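Local coordinates for PKS_KS domain-containing protein (Photorhabdus luminescens subsp. laumondii, PDB 6SMO) that probably catalyses carbon-carbon bond-forming condensation as a 3-oxoacyl-[acyl-carrier-protein] synthase, and holds a poly-oxo dodecanal chain in its pocket, at residues 38-41 and 46-49; 69-74 and 236-241; 249-254 and 338-343; 383-386 and 390-393. All blocks are in the same frame, centred on the assembly; numbering follows the deposited sequence.

Overall arrangement
From the N terminus the four contacts follow in series, none within or across another. Contact 1 closes a tight loop where strand 29-37 hands over to helix 44-53. Contact 2 joins the loop after helix 63-68 to the one after helix 224-233, with 161 residues between them. Contact 3 then sets the later part of that second loop against helix 337-350, with 83 residues between. Contact 4 is local again, at the end of helix 372-388. Contacts 1 and 4 meet where Phe47 and Trp48 pack on Leu384. Contacts 2 and 3, with centres about 18 Å apart, meet where Arg239 lies against Cys249 and Glu254.

Contact 1 of 4, residues 38-41 and 46-49; sequences APTG and EFWN
Gly41 lies directly against Phe47, their CA atoms 3.9 Å apart, and this is the closest backbone approach between the loop 38-41 and the helical segment 46-49. The loop is folded into a compact turn: Ala38 N donates to Gly41 O at 3.2 Å, and a weaker bond returns from Gly41 N to Ala38 O. Lacking a side chain, Gly41 lets its main chain come directly against that of Glu46 and Phe47 near the start of helix 44-53.

The Phe47 side chain is the main bridge. Its CG stands anti to the backbone N (chi1 174°), which carries the ring back along the turn to Ala38 and Thr40. The CB of Phe47 passes Gly41 O at 3.7 Å. Farther out, the CD1-CE1 bond of the ring is met by two groups, each approaching obliquely: the methyl CB of Ala38, 3.7 Å from Phe47 CE1, and the hydroxyl OG1 of Thr40, 3.3 Å from Phe47 CD1.

The turn is the connection between strand 29-37, a central strand of the large mixed sheet of this thiolase-like fold, and the helix that follows it. Helix 372-388 supplies Ile377, Ala381 and Leu384 to the same Phe47, while Thr40 also touches Met366 and Thr367 of helix 364-367.

On the solvent side the extended chain of Glu46 reaches back over the turn. Its carboxylate comes alongside the main chain of Gly41, with Glu46 OE1 3.6 Å from Gly41 CA.

Contact 2 of 4, residues 69-74 and 236-241; sequences GFKSGA and LSSREL
Van der Waals contact joins Ser72 to Ser237 and Leu236, and Lys71 to Ser238, as two irregular loops run past each other. Their backbones come nearest at Ser72 and Ser238, with CA atoms 5.1 Å apart. The CA of Ser72 sits 3.7 Å from the carbonyl O of Ser237, while its side chain meets the methyl CD2 of Leu236, 3.8 Å from Ser72 OG. Alongside, the CB atoms of Lys71 and Ser238 are 3.8 Å apart; the lysine chain, bent at chi3 (77°), then brings its CE back to 4.0 Å from Ser238 CB.

Both loops border helix 224-233 of the ketosynthase fold. Leu236 packs on Phe230, a residue of the ligand pocket, and its side chain is about 8 Å from the bound polyketide aldehyde.

Polar bonds tie each loop to a third element. Glu231 of the helix accepts the backbone N-H of Lys71 and, weakly, that of Ser72. Asp256 receives Ser237 OG and Ser238 N and forms a salt bridge with Arg239.

Contact 3 of 4, residues 249-254 and 338-343; sequences CPFSLE and QNDINE
The carboxylate oxygen OD2 of Asp340 accepts the backbone N-H of Phe251 at 2.7 Å, with an angle of 152° at the hydrogen. The donor approaches on the anti side of the carboxylate and 29° out of its plane. Arg255 NE stands farther off as a weak, long ion pair with the same oxygen. Asp340 CG is turned anti to its carbonyl carbon (chi1 -65°), and the carboxylate extends from the helix toward the turn.

That turn is a type II beta turn from Cys249 to Ser252, in which Phe251 takes the third position with the positive phi this turn requires. Its peptide N-H points toward the aspartate, and OD2 also lies 3.3 Å from Pro250 CA. The Phe251 side chain crosses that of Asp340 at about a right angle: CD1 of the ring is 3.8 Å from Asp340 CB, and OD2 lies over one ring face but offset toward its rim. Tyr408 stacks with this ring from outside the two segments.

Asp340 is buried in the first turn of helix 337-350, where the accepted N-H and, weakly, the distant Arg255 would tend to favour its negative charge. Helix 337-350 packs against strand 420-427 through Asn339 on Ser426 and Glu343 on Leu424, while the segment 249-254 belongs to the long connection from helix 224-233 to strand 263-271.

Contact 4 of 4, residues 383-386 and 390-393; sequences CLEI and YVHP
Helix 372-388 ends by passing almost at once into the short strand 390-391, and Glu385 holds this junction with both its backbone and its side chain. Its carbonyl O accepts Tyr390 N, five residues on, at 3.1 Å and in the carbonyl plane. Its carboxylate reaches past Val391 to the next residue: OE2 accepts His392 N at 3.0 Å, with 157° at the hydrogen, on the anti side and 16° out of the carboxylate plane. Asn361 ND2 donates to the same OE2, so two N-H groups grip this buried oxygen, and Tyr328 OH adds a weak bond to OE1.

The carboxylate and the His392 imidazole are nearly parallel, with Glu385 CD 3.4 Å from His392 CD2. The ring comes back toward the glutamate because His392 CG stands between the backbone N and the carbonyl carbon (chi1 72°), and a weak bond from His392 ND1 to Pro393 O may help to limit its rotation.

Tyr390 stacks on His52, and Val391 pairs through its backbone with Cys414. This is a tight helix-to-strand connection in the C-terminal half of the thiolase-like ketosynthase fold, leading from a helix packed on strands 29-37 and 431-438 to a two-stranded antiparallel sheet.

Contact 1 of 4, residues 38-41 and 46-49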
loop_
_atom_site.group_PDB
_atom_site.type_symbol
_atom_site.label_atom_id
_atom_site.label_comp_id
_atom_site.label_asym_id
_atom_site.label_seq_id
_atom_site.Cartn_x
_atom_site.Cartn_y
_atom_site.Cartn_z
ATOM N N ALA B 38 -8.084 -12.070 15.579
ATOM C CA ALA B 38 -7.282 -11.103 16.366
ATOM C C ALA B 38 -6.654 -11.797 17.572
ATOM O O ALA B 38 -7.130 -12.845 18.004
ATOM C CB ALA B 38 -8.151 -9.945 16.791
ATOM N N PRO B 39 -5.555 -11.242 18.138
ATOM C CA PRO B 39 -4.953 -11.779 19.361
ATOM C C PRO B 39 -5.886 -11.728 20.581
ATOM O O PRO B 39 -5.722 -12.549 21.464
ATOM C CB PRO B 39 -3.730 -10.877 19.597
ATOM C CG PRO B 39 -3.438 -10.281 18.238
ATOM C CD PRO B 39 -4.802 -10.096 17.609
ATOM N N THR B 40 -6.820 -10.769 20.607
ATOM C CA THR B 40 -7.839 -10.598 21.678
ATOM C C THR B 40 -8.896 -11.704 21.572
ATOM O O THR B 40 -9.410 -12.117 22.627
ATOM C CB THR B 40 -8.478 -9.204 21.632
ATOM O OG1 THR B 40 -8.781 -8.887 20.273
ATOM C CG2 THR B 40 -7.586 -8.132 22.219
ATOM N N GLY B 41 -9.210 -12.160 20.355
ATOM C CA GLY B 41 -10.151 -13.274 20.122
ATOM C C GLY B 41 -10.328 -13.589 18.646
ATOM O O GLY B 41 -10.279 -12.648 17.829
ATOM N N GLU B 46 -16.092 -14.137 20.644
ATOM C CA GLU B 46 -14.888 -14.224 21.519
ATOM C C GLU B 46 -14.140 -12.885 21.496
ATOM O O GLU B 46 -13.716 -12.433 22.577
ATOM C CB GLU B 46 -13.974 -15.368 21.072
ATOM C CG GLU B 46 -12.897 -15.716 22.085
ATOM C CD GLU B 46 -11.824 -16.663 21.574
ATOM O OE1 GLU B 46 -10.636 -16.415 21.863
ATOM O OE2 GLU B 46 -12.178 -17.648 20.893
ATOM N N PHE B 47 -13.989 -12.285 20.310
ATOM C CA PHE B 47 -13.278 -10.999 20.077
ATOM C C PHE B 47 -13.894 -9.893 20.942
ATOM O O PHE B 47 -13.129 -9.173 21.613
ATOM C CB PHE B 47 -13.315 -10.619 18.593
ATOM C CG PHE B 47 -12.752 -9.256 18.273
ATOM C CD1 PHE B 47 -11.385 -9.023 18.329
ATOM C CD2 PHE B 47 -13.584 -8.208 17.912
ATOM C CE1 PHE B 47 -10.867 -7.773 18.032
ATOM C CE2 PHE B 47 -13.064 -6.957 17.615
ATOM C CZ PHE B 47 -11.707 -6.742 17.676
ATOM N N TRP B 48 -15.226 -9.766 20.926
ATOM C CA TRP B 48 -15.975 -8.684 21.625
ATOM C C TRP B 48 -15.831 -8.831 23.145
ATOM O O TRP B 48 -15.505 -7.821 23.800
ATOM C CB TRP B 48 -17.454 -8.668 21.218
ATOM C CG TRP B 48 -18.255 -7.698 22.030
ATOM C CD1 TRP B 48 -19.171 -7.988 22.999
ATOM C CD2 TRP B 48 -18.161 -6.262 21.986
ATOM N NE1 TRP B 48 -19.671 -6.835 23.541
ATOM C CE2 TRP B 48 -19.071 -5.760 22.941
ATOM C CE3 TRP B 48 -17.410 -5.356 21.228
ATOM C CZ2 TRP B 48 -19.247 -4.392 23.152
ATOM C CZ3 TRP B 48 -17.586 -4.005 21.437
ATOM C CH2 TRP B 48 -18.493 -3.532 22.386
ATOM N N ASN B 49 -16.086 -10.033 23.672
ATOM C CA ASN B 49 -16.095 -10.341 25.129
ATOM C C ASN B 49 -14.783 -9.875 25.771
ATOM O O ASN B 49 -14.846 -9.265 26.854
ATOM C CB ASN B 49 -16.323 -11.833 25.395
ATOM C CG ASN B 49 -17.737 -12.285 25.091
ATOM O OD1 ASN B 49 -18.679 -11.501 25.171
ATOM N ND2 ASN B 49 -17.894 -13.552 24.747
#

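Contact 2 of 4, residues 69-74 and 236-241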
loop_
_atom_site.group_PDB
_atom_site.type_symbol
_atom_site.label_atom_id
_atom_site.label_comp_id
_atom_site.label_asym_id
_atom_site.label_seq_id
_atom_site.Cartn_x
_atom_site.Cartn_y
_atom_site.Cartn_z
ATOM N N GLY B 69 18.524 -11.130 19.028
ATOM C CA GLY B 69 19.006 -10.051 19.912
ATOM C C GLY B 69 18.212 -8.769 19.732
ATOM O O GLY B 69 18.843 -7.703 19.586
ATOM N N PHE B 70 16.878 -8.869 19.739
ATOM C CA PHE B 70 15.931 -7.721 19.738
ATOM C C PHE B 70 15.650 -7.304 21.186
ATOM O O PHE B 70 15.582 -8.187 22.063
ATOM C CB PHE B 70 14.621 -8.077 19.026
ATOM C CG PHE B 70 14.757 -8.589 17.612
ATOM C CD1 PHE B 70 15.626 -7.993 16.710
ATOM C CD2 PHE B 70 13.981 -9.651 17.172
ATOM C CE1 PHE B 70 15.734 -8.464 15.410
ATOM C CE2 PHE B 70 14.088 -10.119 15.870
ATOM C CZ PHE B 70 14.964 -9.525 14.992
ATOM N N LYS B 71 15.484 -5.999 21.421
ATOM C CA LYS B 71 15.173 -5.408 22.751
ATOM C C LYS B 71 13.693 -5.635 23.089
ATOM O O LYS B 71 13.353 -5.592 24.287
ATOM C CB LYS B 71 15.531 -3.918 22.767
ATOM C CG LYS B 71 17.018 -3.617 22.636
ATOM C CD LYS B 71 17.330 -2.161 22.355
ATOM C CE LYS B 71 17.220 -1.278 23.580
ATOM N NZ LYS B 71 17.378 0.155 23.235
ATOM N N SER B 72 12.852 -5.869 22.075
ATOM C CA SER B 72 11.398 -6.157 22.212
ATOM C C SER B 72 11.194 -7.554 22.813
ATOM O O SER B 72 11.953 -8.472 22.442
ATOM C CB SER B 72 10.695 -6.028 20.884
ATOM O OG SER B 72 9.306 -6.288 21.014
ATOM N N GLY B 73 10.204 -7.695 23.702
ATOM C CA GLY B 73 9.817 -8.973 24.333
ATOM C C GLY B 73 8.309 -9.112 24.473
ATOM O O GLY B 73 7.870 -9.785 25.425
ATOM N N ALA B 74 7.544 -8.502 23.559
ATOM C CA ALA B 74 6.063 -8.531 23.519
ATOM C C ALA B 74 5.584 -8.579 22.062
ATOM O O ALA B 74 6.149 -7.838 21.232
ATOM C CB ALA B 74 5.510 -7.323 24.235
ATOM N N LEU B 236 9.534 0.017 17.654
ATOM C CA LEU B 236 9.012 -0.987 18.625
ATOM C C LEU B 236 9.342 -0.545 20.055
ATOM O O LEU B 236 10.362 0.149 20.245
ATOM C CB LEU B 236 9.618 -2.364 18.325
ATOM C CG LEU B 236 8.645 -3.421 17.801
ATOM C CD1 LEU B 236 7.956 -2.958 16.528
ATOM C CD2 LEU B 236 9.363 -4.740 17.563
ATOM N N SER B 237 8.502 -0.943 21.018
ATOM C CA SER B 237 8.699 -0.734 22.477
ATOM C C SER B 237 9.920 -1.539 22.940
ATOM O O SER B 237 9.953 -2.757 22.672
ATOM C CB SER B 237 7.464 -1.119 23.251
ATOM O OG SER B 237 7.593 -0.770 24.621
ATOM N N SER B 238 10.881 -0.879 23.596
ATOM C CA SER B 238 12.200 -1.452 23.976
ATOM C C SER B 238 12.533 -1.202 25.457
ATOM O O SER B 238 13.650 -1.577 25.865
ATOM C CB SER B 238 13.282 -0.901 23.082
ATOM O OG SER B 238 13.371 0.509 23.207
ATOM N N ARG B 239 11.616 -0.615 26.237
ATOM C CA ARG B 239 11.853 -0.290 27.672
ATOM C C ARG B 239 11.679 -1.565 28.508
ATOM O O ARG B 239 10.790 -2.375 28.176
ATOM C CB ARG B 239 10.945 0.854 28.144
ATOM C CG ARG B 239 9.469 0.505 28.289
ATOM C CD ARG B 239 8.686 1.670 28.871
ATOM N NE ARG B 239 7.370 1.289 29.367
ATOM C CZ ARG B 239 6.262 1.195 28.632
ATOM N NH1 ARG B 239 6.288 1.441 27.332
ATOM N NH2 ARG B 239 5.124 0.842 29.205
ATOM N N GLU B 240 12.515 -1.733 29.539
ATOM C CA GLU B 240 12.483 -2.888 30.477
ATOM C C GLU B 240 11.205 -2.803 31.319
ATOM O O GLU B 240 10.923 -1.711 31.852
ATOM C CB GLU B 240 13.732 -2.906 31.362
ATOM C CG GLU B 240 14.992 -3.340 30.630
ATOM C CD GLU B 240 15.041 -4.809 30.239
ATOM O OE1 GLU B 240 14.604 -5.654 31.048
ATOM O OE2 GLU B 240 15.514 -5.106 29.125
ATOM N N LEU B 241 10.468 -3.914 31.426
ATOM C CA LEU B 241 9.143 -3.992 32.096
ATOM C C LEU B 241 9.008 -5.323 32.846
ATOM O O LEU B 241 9.557 -6.335 32.364
ATOM C CB LEU B 241 8.045 -3.857 31.037
ATOM C CG LEU B 241 7.745 -2.433 30.573
ATOM C CD1 LEU B 241 7.050 -2.442 29.220
ATOM C CD2 LEU B 241 6.905 -1.693 31.603
#

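Contact 3 of 4, residues 249-254 and 338-343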
loop_
_atom_site.group_PDB
_atom_site.type_symbol
_atom_site.label_atom_id
_atom_site.label_comp_id
_atom_site.label_asym_id
_atom_site.label_seq_id
_atom_site.Cartn_x
_atom_site.Cartn_y
_atom_site.Cartn_z
ATOM N N CYS B 249 0.863 1.022 25.625
ATOM C CA CYS B 249 0.095 1.940 26.510
ATOM C C CYS B 249 -0.167 3.256 25.779
ATOM O O CYS B 249 0.540 4.238 25.992
ATOM C CB CYS B 249 0.842 2.188 27.817
ATOM S SG CYS B 249 2.585 2.625 27.587
ATOM N N PRO B 250 -1.177 3.306 24.879
ATOM C CA PRO B 250 -1.496 4.521 24.126
ATOM C C PRO B 250 -1.896 5.716 25.008
ATOM O O PRO B 250 -2.675 5.529 25.927
ATOM C CB PRO B 250 -2.688 4.111 23.244
ATOM C CG PRO B 250 -2.599 2.603 23.165
ATOM C CD PRO B 250 -2.047 2.180 24.509
ATOM N N PHE B 251 -1.338 6.895 24.705
ATOM C CA PHE B 251 -1.631 8.213 25.336
ATOM C C PHE B 251 -1.032 8.293 26.749
ATOM O O PHE B 251 -1.273 9.312 27.429
ATOM C CB PHE B 251 -3.138 8.487 25.353
ATOM C CG PHE B 251 -3.820 8.318 24.019
ATOM C CD1 PHE B 251 -3.594 9.219 22.988
ATOM C CD2 PHE B 251 -4.685 7.258 23.790
ATOM C CE1 PHE B 251 -4.218 9.063 21.760
ATOM C CE2 PHE B 251 -5.309 7.104 22.562
ATOM C CZ PHE B 251 -5.075 8.005 21.549
ATOM N N SER B 252 -0.264 7.280 27.167
ATOM C CA SER B 252 0.450 7.236 28.469
ATOM C C SER B 252 1.822 7.902 28.319
ATOM O O SER B 252 2.373 7.873 27.201
ATOM C CB SER B 252 0.583 5.824 28.979
ATOM O OG SER B 252 -0.692 5.242 29.201
ATOM N N LEU B 253 2.348 8.462 29.412
ATOM C CA LEU B 253 3.643 9.195 29.452
ATOM C C LEU B 253 4.813 8.207 29.314
ATOM O O LEU B 253 5.913 8.657 28.938
ATOM C CB LEU B 253 3.717 9.982 30.766
ATOM C CG LEU B 253 4.922 10.910 30.942
ATOM C CD1 LEU B 253 5.108 11.825 29.739
ATOM C CD2 LEU B 253 4.779 11.735 32.212
ATOM N N GLU B 254 4.582 6.916 29.588
ATOM C CA GLU B 254 5.624 5.851 29.602
ATOM C C GLU B 254 5.881 5.299 28.191
ATOM O O GLU B 254 6.936 4.660 28.010
ATOM C CB GLU B 254 5.213 4.698 30.524
ATOM C CG GLU B 254 5.325 5.021 32.005
ATOM C CD GLU B 254 4.111 5.693 32.624
ATOM O OE1 GLU B 254 3.247 6.181 31.866
ATOM O OE2 GLU B 254 4.030 5.722 33.867
ATOM N N GLN B 338 5.236 10.000 18.894
ATOM C CA GLN B 338 4.913 10.994 17.832
ATOM C C GLN B 338 3.476 10.816 17.319
ATOM O O GLN B 338 2.873 11.836 16.930
ATOM C CB GLN B 338 5.913 10.880 16.679
ATOM C CG GLN B 338 7.337 11.243 17.078
ATOM C CD GLN B 338 8.259 11.360 15.889
ATOM O OE1 GLN B 338 9.223 10.610 15.749
ATOM N NE2 GLN B 338 7.965 12.306 15.013
ATOM N N ASN B 339 2.950 9.586 17.303
ATOM C CA ASN B 339 1.610 9.263 16.736
ATOM C C ASN B 339 0.500 9.793 17.654
ATOM O O ASN B 339 -0.441 10.421 17.134
ATOM C CB ASN B 339 1.417 7.761 16.514
ATOM C CG ASN B 339 0.049 7.424 15.958
ATOM O OD1 ASN B 339 -0.822 6.950 16.685
ATOM N ND2 ASN B 339 -0.158 7.682 14.676
ATOM N N ASP B 340 0.597 9.524 18.959
ATOM C CA ASP B 340 -0.481 9.789 19.951
ATOM C C ASP B 340 -0.646 11.300 20.156
ATOM O O ASP B 340 -1.800 11.741 20.326
ATOM C CB ASP B 340 -0.203 9.070 21.274
ATOM C CG ASP B 340 -0.222 7.553 21.171
ATOM O OD1 ASP B 340 -0.300 7.036 20.036
ATOM O OD2 ASP B 340 -0.157 6.899 22.229
ATOM N N ILE B 341 0.458 12.055 20.153
ATOM C CA ILE B 341 0.453 13.547 20.257
ATOM C C ILE B 341 -0.129 14.129 18.960
ATOM O O ILE B 341 -0.879 15.123 19.050
ATOM C CB ILE B 341 1.858 14.103 20.583
ATOM C CG1 ILE B 341 1.802 15.588 20.957
ATOM C CG2 ILE B 341 2.845 13.851 19.449
ATOM C CD1 ILE B 341 3.031 16.091 21.685
ATOM N N ASN B 342 0.187 13.517 17.812
ATOM C CA ASN B 342 -0.252 13.952 16.457
ATOM C C ASN B 342 -1.782 13.894 16.372
ATOM O O ASN B 342 -2.381 14.876 15.888
ATOM C CB ASN B 342 0.409 13.114 15.356
ATOM C CG ASN B 342 -0.106 13.421 13.966
ATOM O OD1 ASN B 342 -1.160 12.932 13.565
ATOM N ND2 ASN B 342 0.642 14.210 13.212
ATOM N N GLU B 343 -2.381 12.788 16.825
ATOM C CA GLU B 343 -3.845 12.528 16.750
ATOM C C GLU B 343 -4.594 13.423 17.745
ATOM O O GLU B 343 -5.670 13.932 17.377
ATOM C CB GLU B 343 -4.145 11.052 17.024
ATOM C CG GLU B 343 -3.758 10.137 15.878
ATOM C CD GLU B 343 -4.282 8.720 16.016
ATOM O OE1 GLU B 343 -3.817 8.004 16.927
ATOM O OE2 GLU B 343 -5.165 8.339 15.224
#

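Contact 4 of 4, residues 383-386 and 390-393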
loop_
_atom_site.group_PDB
_atom_site.type_symbol
_atom_site.label_atom_id
_atom_site.label_comp_id
_atom_site.label_asym_id
_atom_site.label_seq_id
_atom_site.Cartn_x
_atom_site.Cartn_y
_atom_site.Cartn_z
ATOM N N CYS B 383 -17.733 -1.311 14.572
ATOM C CA CYS B 383 -19.087 -1.746 14.130
ATOM C C CYS B 383 -19.833 -2.396 15.303
ATOM O O CYS B 383 -21.034 -2.107 15.463
ATOM C CB CYS B 383 -19.002 -2.699 12.944
ATOM S SG CYS B 383 -18.394 -1.900 11.434
ATOM N N LEU B 384 -19.141 -3.223 16.096
ATOM C CA LEU B 384 -19.695 -3.904 17.299
ATOM C C LEU B 384 -20.005 -2.870 18.390
ATOM O O LEU B 384 -21.027 -3.042 19.085
ATOM C CB LEU B 384 -18.689 -4.947 17.800
ATOM C CG LEU B 384 -18.498 -6.165 16.897
ATOM C CD1 LEU B 384 -17.227 -6.918 17.259
ATOM C CD2 LEU B 384 -19.705 -7.088 16.967
ATOM N N GLU B 385 -19.155 -1.847 18.533
ATOM C CA GLU B 385 -19.300 -0.761 19.544
ATOM C C GLU B 385 -20.591 0.026 19.282
ATOM O O GLU B 385 -21.330 0.279 20.253
ATOM C CB GLU B 385 -18.087 0.171 19.523
ATOM C CG GLU B 385 -16.904 -0.350 20.317
ATOM C CD GLU B 385 -15.672 0.535 20.244
ATOM O OE1 GLU B 385 -15.195 0.787 19.122
ATOM O OE2 GLU B 385 -15.197 0.980 21.307
ATOM N N ILE B 386 -20.842 0.400 18.021
ATOM C CA ILE B 386 -22.040 1.187 17.593
ATOM C C ILE B 386 -23.295 0.326 17.782
ATOM O O ILE B 386 -24.304 0.862 18.286
ATOM C CB ILE B 386 -21.886 1.685 16.141
ATOM C CG1 ILE B 386 -20.780 2.740 16.029
ATOM C CG2 ILE B 386 -23.211 2.201 15.595
ATOM C CD1 ILE B 386 -20.305 2.995 14.617
ATOM N N TYR B 390 -21.712 0.385 23.304
ATOM C CA TYR B 390 -20.638 0.237 24.320
ATOM C C TYR B 390 -19.318 0.722 23.714
ATOM O O TYR B 390 -19.147 0.620 22.484
ATOM C CB TYR B 390 -20.530 -1.216 24.793
ATOM C CG TYR B 390 -19.608 -1.426 25.968
ATOM C CD1 TYR B 390 -20.075 -1.324 27.269
ATOM C CD2 TYR B 390 -18.266 -1.720 25.783
ATOM C CE1 TYR B 390 -19.235 -1.512 28.356
ATOM C CE2 TYR B 390 -17.412 -1.909 26.859
ATOM C CZ TYR B 390 -17.899 -1.806 28.150
ATOM O OH TYR B 390 -17.065 -1.993 29.215
ATOM N N VAL B 391 -18.421 1.236 24.559
ATOM C CA VAL B 391 -17.081 1.757 24.160
ATOM C C VAL B 391 -16.011 1.003 24.959
ATOM O O VAL B 391 -16.034 1.094 26.202
ATOM C CB VAL B 391 -16.992 3.281 24.378
ATOM C CG1 VAL B 391 -15.595 3.811 24.101
ATOM C CG2 VAL B 391 -18.015 4.029 23.539
ATOM N N HIS B 392 -15.120 0.281 24.268
ATOM C CA HIS B 392 -13.999 -0.481 24.881
ATOM C C HIS B 392 -12.961 0.507 25.409
ATOM O O HIS B 392 -12.784 1.582 24.840
ATOM C CB HIS B 392 -13.411 -1.508 23.898
ATOM C CG HIS B 392 -12.605 -0.928 22.782
ATOM N ND1 HIS B 392 -11.374 -0.332 22.987
ATOM C CD2 HIS B 392 -12.828 -0.883 21.451
ATOM C CE1 HIS B 392 -10.887 0.076 21.832
ATOM N NE2 HIS B 392 -11.761 -0.249 20.874
ATOM N N PRO B 393 -12.256 0.181 26.518
ATOM C CA PRO B 393 -11.271 1.091 27.101
ATOM C C PRO B 393 -9.877 0.984 26.468
ATOM O O PRO B 393 -9.602 -0.007 25.816
ATOM C CB PRO B 393 -11.219 0.611 28.557
ATOM C CG PRO B 393 -11.434 -0.887 28.452
ATOM C CD PRO B 393 -12.374 -1.074 27.277
#